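Local coordinates for protein glycogen synthase (Cyanobacterium sp. CLg1, PDB 6GNF) that belongs to the glycogen synthase family and, with two Rossmann-like domains of the GT-B type, binds adenosine-5'-diphosphate and a glycan, at residues Ser126-Ile130 against Leu238-Thr243; Tyr322-Asn328 against Arg515-Met519; Gly162-Phe167 against Gly189-Ala194; Gln267-Pro273 against Gly297-Asn303. All blocks are in the same frame, centred on the assembly; numbering follows the deposited sequence.

Overall arrangement
Contacts 1 and 4 both touch the bound glycan, but at different places: Asp-128 of contact 1 meets a beta-D-glucopyranose, and Asn-303 of contact 4, whose side chain is about 6 Å from adenosine-5'-diphosphate, meets the AC1 unit. Their nearest atoms are about 20 Å apart. Contact 3 shares the nine-stranded sheet with contact 4, with nearest atoms about 7 Å apart, and belongs to the strand entries rather than the pocket. Contact 2 lies on the other domain, about 13 Å from contact 4 at the nearest atoms; helix 327-341 is the next helix after strand 298-300. Contacts 1 and 2 sit on opposite sides of the chain's centre, their centres about 46 Å apart.

Contact 1: residues Ser126-Ile130 against Leu238-Thr243; sequences SVDYI and LDEKTT. With BGC (beta-D-glucopyranose), chain D.
Glu-240, at a positive phi of 60°, sends its carboxylate back across Tyr-129 and Ile-130 to form the hydrogen bond that joins these two irregular loops. The backbone N of Ile-130 donates to Glu-240 OE1 over 3.0 Å, nearly straight, and meets the oxygen on its anti side, a little out of the carboxylate plane. The same OE1 stands at the edge of the Tyr-129 ring, 3.6 Å from CD1, with ring and carboxylate planes close to perpendicular. The far end of that ring is fixed by a bond from Tyr-129 OH to Lys-119 O. Nearer the backbone, Glu-240 CB packs against Ile-130 CG2.

Val-127 fits against the peptide between Glu-240 and Lys-241. Its CG1, anti to the backbone N (chi1 -177°), rests 3.4 Å from Glu-240 C, while CG2 comes to 3.2 Å from Lys-241 O, a tight approach. The chain facing it is held in shape by Asp-239: OD1 accepts from the N of both Lys-241 and Thr-242, an Asx turn and Asx motif together, and OD2 takes the Thr-242 hydroxyl at 2.6 Å.

Asp-128 points its CB away from Leu-238-Thr-243, and its carboxylate meets the sugar. Its OD2 accepts from O2 of the beta-D-glucopyranose at 2.8 Å, and OD1 lies 2.8 Å from O3 of the same sugar. Ser-126 O also approaches that ring. Loop 126-130 thus supplies Ser-126 and Asp-128 to the glycan pocket, while loop 238-243 packs against its other side, in the N-terminal domain of a GT-B fold.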
# COMPACT_ATOMS: atom_id res chain seq x y z
N SER A 126 14.14 -7.42 2.74
CA SER A 126 14.49 -6.04 2.37
C SER A 126 15.33 -5.96 1.10
O SER A 126 15.47 -4.88 0.52
CB SER A 126 15.25 -5.36 3.51
OG SER A 126 14.38 -5.07 4.58
N VAL A 127 15.86 -7.09 0.65
CA VAL A 127 16.76 -7.13 -0.50
C VAL A 127 15.98 -6.96 -1.80
O VAL A 127 14.89 -7.53 -1.96
CB VAL A 127 17.58 -8.44 -0.54
CG1 VAL A 127 18.57 -8.42 -1.69
CG2 VAL A 127 18.31 -8.65 0.79
N ASP A 128 16.54 -6.18 -2.73
CA ASP A 128 15.95 -5.97 -4.05
C ASP A 128 16.73 -6.74 -5.13
O ASP A 128 17.94 -6.94 -5.00
CB ASP A 128 15.95 -4.48 -4.40
CG ASP A 128 15.01 -3.66 -3.53
OD1 ASP A 128 13.88 -4.11 -3.24
OD2 ASP A 128 15.41 -2.54 -3.16
N TYR A 129 16.04 -7.12 -6.20
CA TYR A 129 16.71 -7.64 -7.39
C TYR A 129 17.65 -6.56 -7.93
O TYR A 129 17.30 -5.38 -7.93
CB TYR A 129 15.70 -8.02 -8.49
CG TYR A 129 14.78 -9.18 -8.14
CD1 TYR A 129 15.31 -10.43 -7.83
CD2 TYR A 129 13.39 -9.02 -8.14
CE1 TYR A 129 14.48 -11.50 -7.51
CE2 TYR A 129 12.56 -10.08 -7.83
CZ TYR A 129 13.11 -11.32 -7.52
OH TYR A 129 12.32 -12.40 -7.19
N ILE A 130 18.84 -6.97 -8.37
CA ILE A 130 19.79 -6.02 -8.96
C ILE A 130 19.17 -5.25 -10.13
O ILE A 130 19.41 -4.06 -10.31
CB ILE A 130 21.12 -6.70 -9.40
CG1 ILE A 130 20.89 -7.78 -10.48
CG2 ILE A 130 21.84 -7.31 -8.20
CD1 ILE A 130 21.17 -7.31 -11.90
N LEU A 238 23.27 -2.39 -4.98
CA LEU A 238 22.70 -3.38 -5.90
C LEU A 238 23.61 -4.62 -6.04
O LEU A 238 24.28 -4.80 -7.07
CB LEU A 238 22.46 -2.73 -7.28
CG LEU A 238 21.57 -1.49 -7.33
CD1 LEU A 238 21.65 -0.82 -8.70
CD2 LEU A 238 20.13 -1.84 -6.98
N ASP A 239 23.63 -5.48 -5.01
CA ASP A 239 24.34 -6.77 -5.07
C ASP A 239 23.47 -7.99 -4.72
O ASP A 239 23.97 -9.11 -4.62
CB ASP A 239 25.61 -6.74 -4.18
CG ASP A 239 25.30 -6.59 -2.69
OD1 ASP A 239 24.19 -6.96 -2.23
OD2 ASP A 239 26.19 -6.11 -1.96
N GLU A 240 22.17 -7.75 -4.54
CA GLU A 240 21.17 -8.80 -4.28
C GLU A 240 21.42 -9.63 -3.01
O GLU A 240 21.03 -10.80 -2.94
CB GLU A 240 20.99 -9.71 -5.51
CG GLU A 240 19.54 -9.95 -5.89
CD GLU A 240 19.37 -10.64 -7.23
OE1 GLU A 240 18.89 -9.99 -8.19
OE2 GLU A 240 19.72 -11.84 -7.34
N LYS A 241 22.05 -9.03 -2.00
CA LYS A 241 22.11 -9.64 -0.66
C LYS A 241 22.26 -8.62 0.47
O LYS A 241 21.49 -8.67 1.43
CB LYS A 241 23.21 -10.72 -0.58
CG LYS A 241 24.63 -10.25 -0.86
CD LYS A 241 25.61 -11.41 -0.73
CE LYS A 241 27.02 -10.99 -1.10
NZ LYS A 241 27.12 -10.52 -2.51
N THR A 242 23.21 -7.69 0.34
CA THR A 242 23.48 -6.69 1.38
C THR A 242 22.21 -5.98 1.82
O THR A 242 21.46 -5.43 1.01
CB THR A 242 24.51 -5.64 0.91
OG1 THR A 242 25.73 -6.29 0.55
CG2 THR A 242 24.79 -4.62 2.01
N THR A 243 21.97 -5.99 3.14
CA THR A 243 20.76 -5.43 3.73
C THR A 243 21.01 -4.07 4.42
O THR A 243 20.05 -3.35 4.71
CB THR A 243 20.12 -6.44 4.71
OG1 THR A 243 18.72 -6.16 4.84
CG2 THR A 243 20.82 -6.42 6.09
C2 BGC D . 14.16 -1.73 -0.31
C3 BGC D . 12.80 -1.47 -0.97
C4 BGC D . 11.75 -2.37 -0.30
C5 BGC D . 11.81 -2.32 1.24
C6 BGC D . 11.03 -3.49 1.83
C1 BGC D . 14.02 -1.41 1.18
O1 BGC D . 15.29 -1.46 1.84
O2 BGC D . 15.20 -0.94 -0.90
O3 BGC D . 12.84 -1.71 -2.39
O4 BGC D . 10.46 -1.94 -0.71
O5 BGC D . 13.13 -2.36 1.77
O6 BGC D . 10.31 -3.00 2.96

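Contact 2: residues Tyr322-Asn328 against Arg515-Met519; sequences YNSRTIN and RLDCM
Ile-327 and Met-519 form the apolar centre, their side chains sliding past each other in opposite directions with Ile-327 CD1 3.8 Å from Met-519 SD. The isoleucine is extended, with CG1 anti to the backbone N (chi1 -171°), and this carries CD1 across to the facing helix. Met-519 bends at its last torsion (chi3 73°), which turns CE onto the backbone of the loop, 3.6 Å from Ser-324 N. The same methyl comes obliquely to Tyr-322 CE1; the tyrosine's hydroxyl is bonded farther off, to Tyr-446 O. One helical turn before Met-519, Leu-516 CD1 touches Ile-327 CG2 at 4.1 Å and also nears Ser-324 O.

The packing joins helix 509-520 to the start of helix 327-341, which leads into the six-stranded parallel sheet of the C-terminal Rossmann-like domain. Thr-326 occupies the N-cap position, and the loop before it is folded by an Asx motif in which Asn-323 OD1 accepts from Thr-326 N at 2.9 Å and also from the Thr-326 hydroxyl, the latter above the carbonyl plane.

On the side facing Arg-515, Ile-327 CD1 lies over the centre of one guanidinium face, 3.7 Å from Arg-515 NE. Farther out, at the edge of the same group, exposed Asn-328 accepts through OD1 from Arg-515 NH1 over 2.9 Å. This bond is weak, bent to 121°, with amide and guanidinium nearly coplanar.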
# COMPACT_ATOMS: atom_id res chain seq x y z
N TYR A 322 -22.49 -11.48 11.50
CA TYR A 322 -23.31 -10.57 12.28
C TYR A 322 -23.47 -9.25 11.55
O TYR A 322 -22.76 -8.97 10.60
CB TYR A 322 -22.70 -10.35 13.67
CG TYR A 322 -21.32 -9.73 13.68
CD1 TYR A 322 -21.15 -8.35 13.66
CD2 TYR A 322 -20.17 -10.52 13.72
CE1 TYR A 322 -19.88 -7.78 13.67
CE2 TYR A 322 -18.91 -9.96 13.74
CZ TYR A 322 -18.76 -8.59 13.72
OH TYR A 322 -17.51 -8.04 13.71
N ASN A 323 -24.42 -8.45 12.01
CA ASN A 323 -24.62 -7.08 11.54
C ASN A 323 -24.73 -6.18 12.77
O ASN A 323 -24.50 -6.64 13.89
CB ASN A 323 -25.86 -6.99 10.65
CG ASN A 323 -27.13 -7.40 11.38
OD1 ASN A 323 -27.13 -7.75 12.55
ND2 ASN A 323 -28.23 -7.38 10.65
N SER A 324 -25.04 -4.90 12.58
CA SER A 324 -25.09 -3.97 13.71
C SER A 324 -26.13 -4.38 14.74
O SER A 324 -25.92 -4.18 15.93
CB SER A 324 -25.32 -2.53 13.24
OG SER A 324 -26.48 -2.46 12.44
N ARG A 325 -27.24 -4.96 14.30
CA ARG A 325 -28.27 -5.42 15.23
C ARG A 325 -27.83 -6.63 16.05
O ARG A 325 -28.15 -6.71 17.24
CB ARG A 325 -29.57 -5.77 14.49
CG ARG A 325 -30.24 -4.58 13.81
CD ARG A 325 -31.69 -4.88 13.45
NE ARG A 325 -31.88 -6.22 12.88
CZ ARG A 325 -31.53 -6.60 11.64
NH1 ARG A 325 -30.95 -5.74 10.80
NH2 ARG A 325 -31.75 -7.85 11.24
N THR A 326 -27.10 -7.56 15.44
CA THR A 326 -26.74 -8.81 16.11
C THR A 326 -25.29 -8.84 16.59
O THR A 326 -24.73 -9.91 16.84
CB THR A 326 -26.99 -10.03 15.21
OG1 THR A 326 -26.09 -10.00 14.09
CG2 THR A 326 -28.42 -10.03 14.70
N ILE A 327 -24.66 -7.67 16.68
CA ILE A 327 -23.26 -7.57 17.07
C ILE A 327 -22.97 -8.18 18.45
O ILE A 327 -21.92 -8.77 18.66
CB ILE A 327 -22.77 -6.11 17.02
CG1 ILE A 327 -21.25 -6.05 17.23
CG2 ILE A 327 -23.48 -5.26 18.07
CD1 ILE A 327 -20.64 -4.69 16.99
N ASN A 328 -23.90 -8.02 19.39
CA ASN A 328 -23.69 -8.55 20.74
C ASN A 328 -23.59 -10.08 20.78
O ASN A 328 -22.88 -10.63 21.62
CB ASN A 328 -24.80 -8.09 21.68
CG ASN A 328 -24.70 -6.61 22.03
OD1 ASN A 328 -23.65 -5.98 21.90
ND2 ASN A 328 -25.80 -6.05 22.51
N ARG A 515 -18.97 1.32 18.54
CA ARG A 515 -18.98 0.20 17.60
C ARG A 515 -20.05 0.36 16.53
O ARG A 515 -19.81 0.07 15.38
CB ARG A 515 -19.22 -1.12 18.34
CG ARG A 515 -18.12 -1.47 19.33
CD ARG A 515 -18.25 -2.91 19.80
NE ARG A 515 -19.60 -3.22 20.27
CZ ARG A 515 -19.96 -4.42 20.72
NH1 ARG A 515 -21.21 -4.62 21.12
NH2 ARG A 515 -19.09 -5.41 20.77
N LEU A 516 -21.24 0.77 16.95
CA LEU A 516 -22.34 0.99 16.01
C LEU A 516 -22.01 2.12 15.06
O LEU A 516 -22.27 2.02 13.86
CB LEU A 516 -23.65 1.27 16.76
CG LEU A 516 -24.56 0.07 17.07
CD1 LEU A 516 -23.79 -1.21 17.38
CD2 LEU A 516 -25.51 0.40 18.22
N ASP A 517 -21.38 3.18 15.59
CA ASP A 517 -20.96 4.32 14.77
C ASP A 517 -19.90 3.90 13.75
O ASP A 517 -19.92 4.34 12.60
CB ASP A 517 -20.42 5.47 15.64
CG ASP A 517 -21.51 6.17 16.44
OD1 ASP A 517 -22.65 5.67 16.43
OD2 ASP A 517 -21.22 7.21 17.08
N CYS A 518 -18.98 3.04 14.19
CA CYS A 518 -17.99 2.47 13.30
C CYS A 518 -18.64 1.67 12.19
O CYS A 518 -18.28 1.82 11.03
CB CYS A 518 -17.01 1.58 14.07
SG CYS A 518 -15.71 2.47 14.96
N MET A 519 -19.59 0.80 12.54
CA MET A 519 -20.25 -0.04 11.53
C MET A 519 -21.07 0.79 10.54
O MET A 519 -21.21 0.41 9.39
CB MET A 519 -21.10 -1.12 12.18
CG MET A 519 -20.29 -2.19 12.88
SD MET A 519 -21.27 -3.61 13.42
CE MET A 519 -21.58 -4.41 11.85

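Contact 3: residues Gly162-Phe167 against Gly189-Ala194; sequences GENTIF and GIFVNA. With SO4 (sulfate ion), chain H.
Gly-162-Phe-167 runs into strand 166-170 and Gly-189-Ala-194 leads up to strand 195-200, neighbouring parallel strands of the N-terminal Rossmann-like domain joined by a beta-alpha-beta crossover through helix 177-186. That helix ends in a Schellman motif with Gly-189 as its C-prime residue, and a type I turn from Phe-191 to Ala-194 then brings the chain into the sheet. Phe-167, already in its strand, meets Phe-191 in a T-shaped pair: the CZ edge of Phe-167 points at the face of Phe-191, with centroids 5.4 Å apart and planes at 82°. Thr-165 CG2 covers one face of the Phe-167 ring.

Glu-163 reaches along the turn, its CG beside the backbone N (chi1 -63°), and OE1 accepts from Phe-191 N at 2.8 Å. The donor meets OE1 on the anti side, 23° out of the carboxylate plane, and Ile-190 CG2 packs 3.6 Å from the same oxygen. A water that donates to this OE1 and accepts from Val-192 N ties the carboxylate to the turn again. Ala-194 CB lies 3.3 Å from Thr-165 O, with which its CA makes a bent CA-H...O contact. A second water donates to Glu-163 O and accepts from Asn-193 N. Asn-164 OD1 lies 3.7 Å from Asn-193 CB, while Asn-164 ND2 donates over 3.0 Å to O1 of a sulfate ion, probably from the crystallisation liquor.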
# COMPACT_ATOMS: atom_id res chain seq x y z
N GLY A 162 -7.33 3.93 -26.98
CA GLY A 162 -7.04 5.10 -27.82
C GLY A 162 -6.17 6.14 -27.14
O GLY A 162 -5.68 5.95 -26.03
N GLU A 163 -6.01 7.28 -27.80
CA GLU A 163 -5.03 8.28 -27.39
C GLU A 163 -5.52 9.27 -26.35
O GLU A 163 -4.71 9.96 -25.76
CB GLU A 163 -4.50 9.02 -28.62
CG GLU A 163 -3.75 8.09 -29.57
CD GLU A 163 -3.08 8.82 -30.73
OE1 GLU A 163 -2.31 9.78 -30.51
OE2 GLU A 163 -3.35 8.45 -31.89
N ASN A 164 -6.83 9.36 -26.13
CA ASN A 164 -7.37 10.28 -25.12
C ASN A 164 -7.45 9.60 -23.78
O ASN A 164 -8.54 9.41 -23.23
CB ASN A 164 -8.72 10.82 -25.54
CG ASN A 164 -8.62 11.71 -26.77
OD1 ASN A 164 -7.73 12.55 -26.86
ND2 ASN A 164 -9.49 11.48 -27.73
N THR A 165 -6.27 9.30 -23.24
CA THR A 165 -6.14 8.43 -22.10
C THR A 165 -5.45 9.15 -20.95
O THR A 165 -4.56 9.95 -21.17
CB THR A 165 -5.32 7.19 -22.49
OG1 THR A 165 -6.10 6.44 -23.44
CG2 THR A 165 -4.99 6.33 -21.28
N ILE A 166 -5.92 8.88 -19.73
CA ILE A 166 -5.26 9.32 -18.51
C ILE A 166 -4.50 8.13 -17.94
O ILE A 166 -5.11 7.13 -17.55
CB ILE A 166 -6.28 9.82 -17.48
CG1 ILE A 166 -7.03 11.05 -18.01
CG2 ILE A 166 -5.60 10.17 -16.16
CD1 ILE A 166 -8.23 11.44 -17.19
N PHE A 167 -3.18 8.24 -17.87
CA PHE A 167 -2.36 7.22 -17.24
C PHE A 167 -2.22 7.52 -15.75
O PHE A 167 -1.70 8.57 -15.38
CB PHE A 167 -0.96 7.19 -17.87
CG PHE A 167 -0.94 6.66 -19.28
CD1 PHE A 167 -0.89 5.29 -19.53
CD2 PHE A 167 -0.95 7.53 -20.37
CE1 PHE A 167 -0.87 4.81 -20.82
CE2 PHE A 167 -0.93 7.05 -21.66
CZ PHE A 167 -0.88 5.69 -21.89
N GLY A 189 3.92 13.33 -32.03
CA GLY A 189 2.49 13.58 -32.20
C GLY A 189 1.54 12.45 -31.83
O GLY A 189 0.39 12.48 -32.24
N ILE A 190 1.99 11.51 -31.01
CA ILE A 190 1.11 10.46 -30.48
C ILE A 190 0.80 10.78 -29.02
O ILE A 190 1.65 11.29 -28.30
CB ILE A 190 1.77 9.07 -30.57
CG1 ILE A 190 2.26 8.81 -32.00
CG2 ILE A 190 0.80 7.97 -30.18
CD1 ILE A 190 3.15 7.60 -32.12
N PHE A 191 -0.41 10.45 -28.58
CA PHE A 191 -0.85 10.74 -27.21
C PHE A 191 -0.76 12.23 -26.89
O PHE A 191 -0.51 12.60 -25.74
CB PHE A 191 -0.01 9.97 -26.16
CG PHE A 191 -0.35 8.52 -26.03
CD1 PHE A 191 -1.65 8.10 -25.80
CD2 PHE A 191 0.65 7.55 -26.07
CE1 PHE A 191 -1.96 6.76 -25.65
CE2 PHE A 191 0.35 6.21 -25.92
CZ PHE A 191 -0.95 5.81 -25.71
N VAL A 192 -0.96 13.07 -27.89
CA VAL A 192 -0.73 14.50 -27.70
C VAL A 192 -1.63 15.08 -26.61
O VAL A 192 -1.25 16.05 -25.96
CB VAL A 192 -0.88 15.28 -29.03
CG1 VAL A 192 -2.33 15.28 -29.50
CG2 VAL A 192 -0.38 16.71 -28.88
N ASN A 193 -2.82 14.50 -26.42
CA ASN A 193 -3.76 14.93 -25.39
C ASN A 193 -3.86 14.00 -24.19
O ASN A 193 -4.65 14.26 -23.29
CB ASN A 193 -5.16 15.09 -25.99
CG ASN A 193 -5.21 16.17 -27.04
OD1 ASN A 193 -5.58 15.92 -28.18
ND2 ASN A 193 -4.82 17.38 -26.66
N ALA A 194 -3.04 12.96 -24.14
CA ALA A 194 -3.01 12.08 -22.99
C ALA A 194 -2.51 12.83 -21.77
O ALA A 194 -1.74 13.78 -21.89
CB ALA A 194 -2.13 10.87 -23.26
S SO4 H . -12.40 8.89 -27.14
O1 SO4 H . -10.98 8.89 -27.56
O2 SO4 H . -12.70 10.18 -26.47
O3 SO4 H . -12.66 7.77 -26.20
O4 SO4 H . -13.24 8.71 -28.35
O HOH W 1 -3.91 12.35 -27.47
O HOH W 2 -2.33 12.32 -30.29

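Contact 4: residues Gln267-Pro273 against Gly297-Asn303; sequences QALTVSP and GLTGITN. With AC1 (4,6-dideoxy-4-{[(1S,4R,5S,6S)-4,5,6-trihydroxy-3-(hydroxymethyl)cyclohex-2-en-1-yl]amino}-alpha-D-glucopyranose), chain B.
The amide of Asn-303 is crossed obliquely by Val-271, whose CB is almost equally near the two ends of the group, OD1 and ND2, while CG1 comes to 3.4 Å from Asn-303 OD1. From the nitrogen end, ND2 donates to O6B, the hydroxymethyl oxygen on the unsaturated ring of the AC1 unit, at 2.8 Å. The pyrrolidine ring of Pro-273 crosses Thr-302 at about a right angle, CD 3.2 Å from the threonine OG1.

Preceding these groups in the chain, strands 267-270 and 298-300 run parallel as the last pair of the nine-stranded sheet, joined by a helical beta-alpha-beta crossover. Thr-270 N donates to Thr-299 O at 2.8 Å, and Ile-301 N to Thr-270 O at 2.9 Å. Toward the start of the pair the bond of Thr-299 N to Ala-268 O is weak, and a water joins Ala-268 O, Gln-267 NE2 and Thr-299 OG1. Leu-269 and Thr-299 lie side by side, while on the other side of the sheet Leu-298, its CG anti to the backbone N (chi1 179°), brings CD1 to 3.9 Å from Ala-268 CB. Gly-300 CA lies against Pro-273 N and makes a CA-H...O contact with Ser-272 O.

Ser-272 is the N-cap of helix 273-281, its OG bonded to Phe-275 N and Pro-435 O. Asp-171, His-201, Gln-362, Glu-434, Cys-436 and Gly-437 also bond to AC1. Beyond the strands a weak bond from Asn-303 N to Val-271 O keeps the chains together, and Val-271, packed along the amide, probably helps to hold it with ND2 toward the ligand.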
# COMPACT_ATOMS: atom_id res chain seq x y z
N GLN A 267 -0.49 15.93 -12.91
CA GLN A 267 -0.96 16.17 -11.56
C GLN A 267 -0.51 15.07 -10.61
O GLN A 267 -0.48 13.89 -10.97
CB GLN A 267 -2.48 16.29 -11.51
CG GLN A 267 -2.99 16.74 -10.15
CD GLN A 267 -4.34 17.41 -10.20
OE1 GLN A 267 -4.91 17.60 -11.28
NE2 GLN A 267 -4.84 17.78 -9.04
N ALA A 268 -0.14 15.48 -9.39
CA ALA A 268 0.33 14.57 -8.37
C ALA A 268 -0.72 14.43 -7.29
O ALA A 268 -1.25 15.42 -6.80
CB ALA A 268 1.63 15.08 -7.79
N LEU A 269 -1.09 13.19 -6.98
CA LEU A 269 -2.07 12.88 -5.95
C LEU A 269 -1.50 11.91 -4.94
O LEU A 269 -0.52 11.20 -5.22
CB LEU A 269 -3.32 12.24 -6.57
CG LEU A 269 -4.10 13.02 -7.62
CD1 LEU A 269 -5.22 12.16 -8.19
CD2 LEU A 269 -4.67 14.29 -7.02
N THR A 270 -2.13 11.84 -3.78
CA THR A 270 -1.78 10.81 -2.80
C THR A 270 -3.03 10.32 -2.04
O THR A 270 -4.15 10.73 -2.35
CB THR A 270 -0.65 11.27 -1.87
OG1 THR A 270 -0.16 10.14 -1.13
CG2 THR A 270 -1.12 12.37 -0.93
N VAL A 271 -2.82 9.44 -1.06
CA VAL A 271 -3.89 8.60 -0.56
C VAL A 271 -4.53 9.06 0.77
O VAL A 271 -5.31 8.32 1.37
CB VAL A 271 -3.44 7.13 -0.50
CG1 VAL A 271 -3.21 6.60 -1.91
CG2 VAL A 271 -2.18 6.97 0.34
N SER A 272 -4.24 10.29 1.19
CA SER A 272 -5.02 10.98 2.23
C SER A 272 -4.62 12.46 2.29
O SER A 272 -3.46 12.80 2.04
CB SER A 272 -4.85 10.35 3.62
OG SER A 272 -3.63 10.71 4.21
N PRO A 273 -5.59 13.36 2.56
CA PRO A 273 -5.29 14.79 2.68
C PRO A 273 -4.23 15.11 3.74
O PRO A 273 -3.44 16.02 3.56
CB PRO A 273 -6.61 15.42 3.13
CG PRO A 273 -7.67 14.41 2.84
CD PRO A 273 -7.02 13.07 2.77
N GLY A 297 2.65 20.74 -6.37
CA GLY A 297 1.32 20.65 -5.79
C GLY A 297 0.91 19.20 -5.64
O GLY A 297 1.08 18.40 -6.57
N LEU A 298 0.40 18.85 -4.47
CA LEU A 298 0.06 17.48 -4.13
C LEU A 298 -1.26 17.48 -3.36
O LEU A 298 -1.36 18.10 -2.31
CB LEU A 298 1.17 16.85 -3.29
CG LEU A 298 1.00 15.41 -2.81
CD1 LEU A 298 0.92 14.45 -3.99
CD2 LEU A 298 2.14 15.02 -1.89
N THR A 299 -2.26 16.78 -3.88
CA THR A 299 -3.58 16.66 -3.25
C THR A 299 -3.79 15.23 -2.77
O THR A 299 -3.39 14.29 -3.45
CB THR A 299 -4.70 16.97 -4.27
OG1 THR A 299 -4.51 18.28 -4.79
CG2 THR A 299 -6.07 16.89 -3.63
N GLY A 300 -4.46 15.09 -1.63
CA GLY A 300 -4.75 13.80 -1.05
C GLY A 300 -6.21 13.43 -1.14
O GLY A 300 -7.09 14.29 -0.96
N ILE A 301 -6.48 12.16 -1.41
CA ILE A 301 -7.82 11.59 -1.39
C ILE A 301 -7.77 10.31 -0.58
O ILE A 301 -7.07 9.38 -0.95
CB ILE A 301 -8.33 11.27 -2.81
CG1 ILE A 301 -8.39 12.55 -3.65
CG2 ILE A 301 -9.70 10.62 -2.74
CD1 ILE A 301 -8.69 12.29 -5.11
N THR A 302 -8.52 10.26 0.52
CA THR A 302 -8.51 9.11 1.41
C THR A 302 -9.00 7.85 0.71
O THR A 302 -10.09 7.85 0.14
CB THR A 302 -9.40 9.39 2.64
OG1 THR A 302 -8.90 10.54 3.33
CG2 THR A 302 -9.42 8.21 3.60
N ASN A 303 -8.23 6.77 0.81
CA ASN A 303 -8.62 5.49 0.21
C ASN A 303 -9.93 5.01 0.81
O ASN A 303 -10.17 5.19 2.00
CB ASN A 303 -7.59 4.39 0.48
CG ASN A 303 -6.32 4.54 -0.33
OD1 ASN A 303 -6.30 5.18 -1.39
ND2 ASN A 303 -5.25 3.92 0.15
C1 AC1 B . 4.70 -1.39 -1.70
O2 AC1 B . 4.87 0.65 -3.02
C2 AC1 B . 4.00 -0.11 -2.16
C4A AC1 B . -1.30 2.80 2.02
C3 AC1 B . 3.55 0.74 -0.97
O3 AC1 B . 2.75 1.80 -1.50
C4 AC1 B . 2.75 -0.10 0.06
N4A AC1 B . 2.27 0.67 1.24
C5 AC1 B . 3.65 -1.27 0.47
O5 AC1 B . 3.95 -2.07 -0.68
C6 AC1 B . 3.01 -2.19 1.50
C1B AC1 B . 1.41 1.85 1.19
C2B AC1 B . 1.12 2.51 2.58
O2B AC1 B . 1.87 1.94 3.65
C3B AC1 B . -0.30 2.44 3.08
O3B AC1 B . -0.47 3.36 4.15
O4 AC1 B . -2.59 2.48 2.56
C5B AC1 B . -1.05 2.01 0.75
C7B AC1 B . 0.15 1.56 0.42
C6B AC1 B . -2.19 1.79 -0.18
O6B AC1 B . -2.67 3.08 -0.56
O HOH W 3 -2.81 17.49 -7.05
O HOH W 4 0.11 18.36 -9.07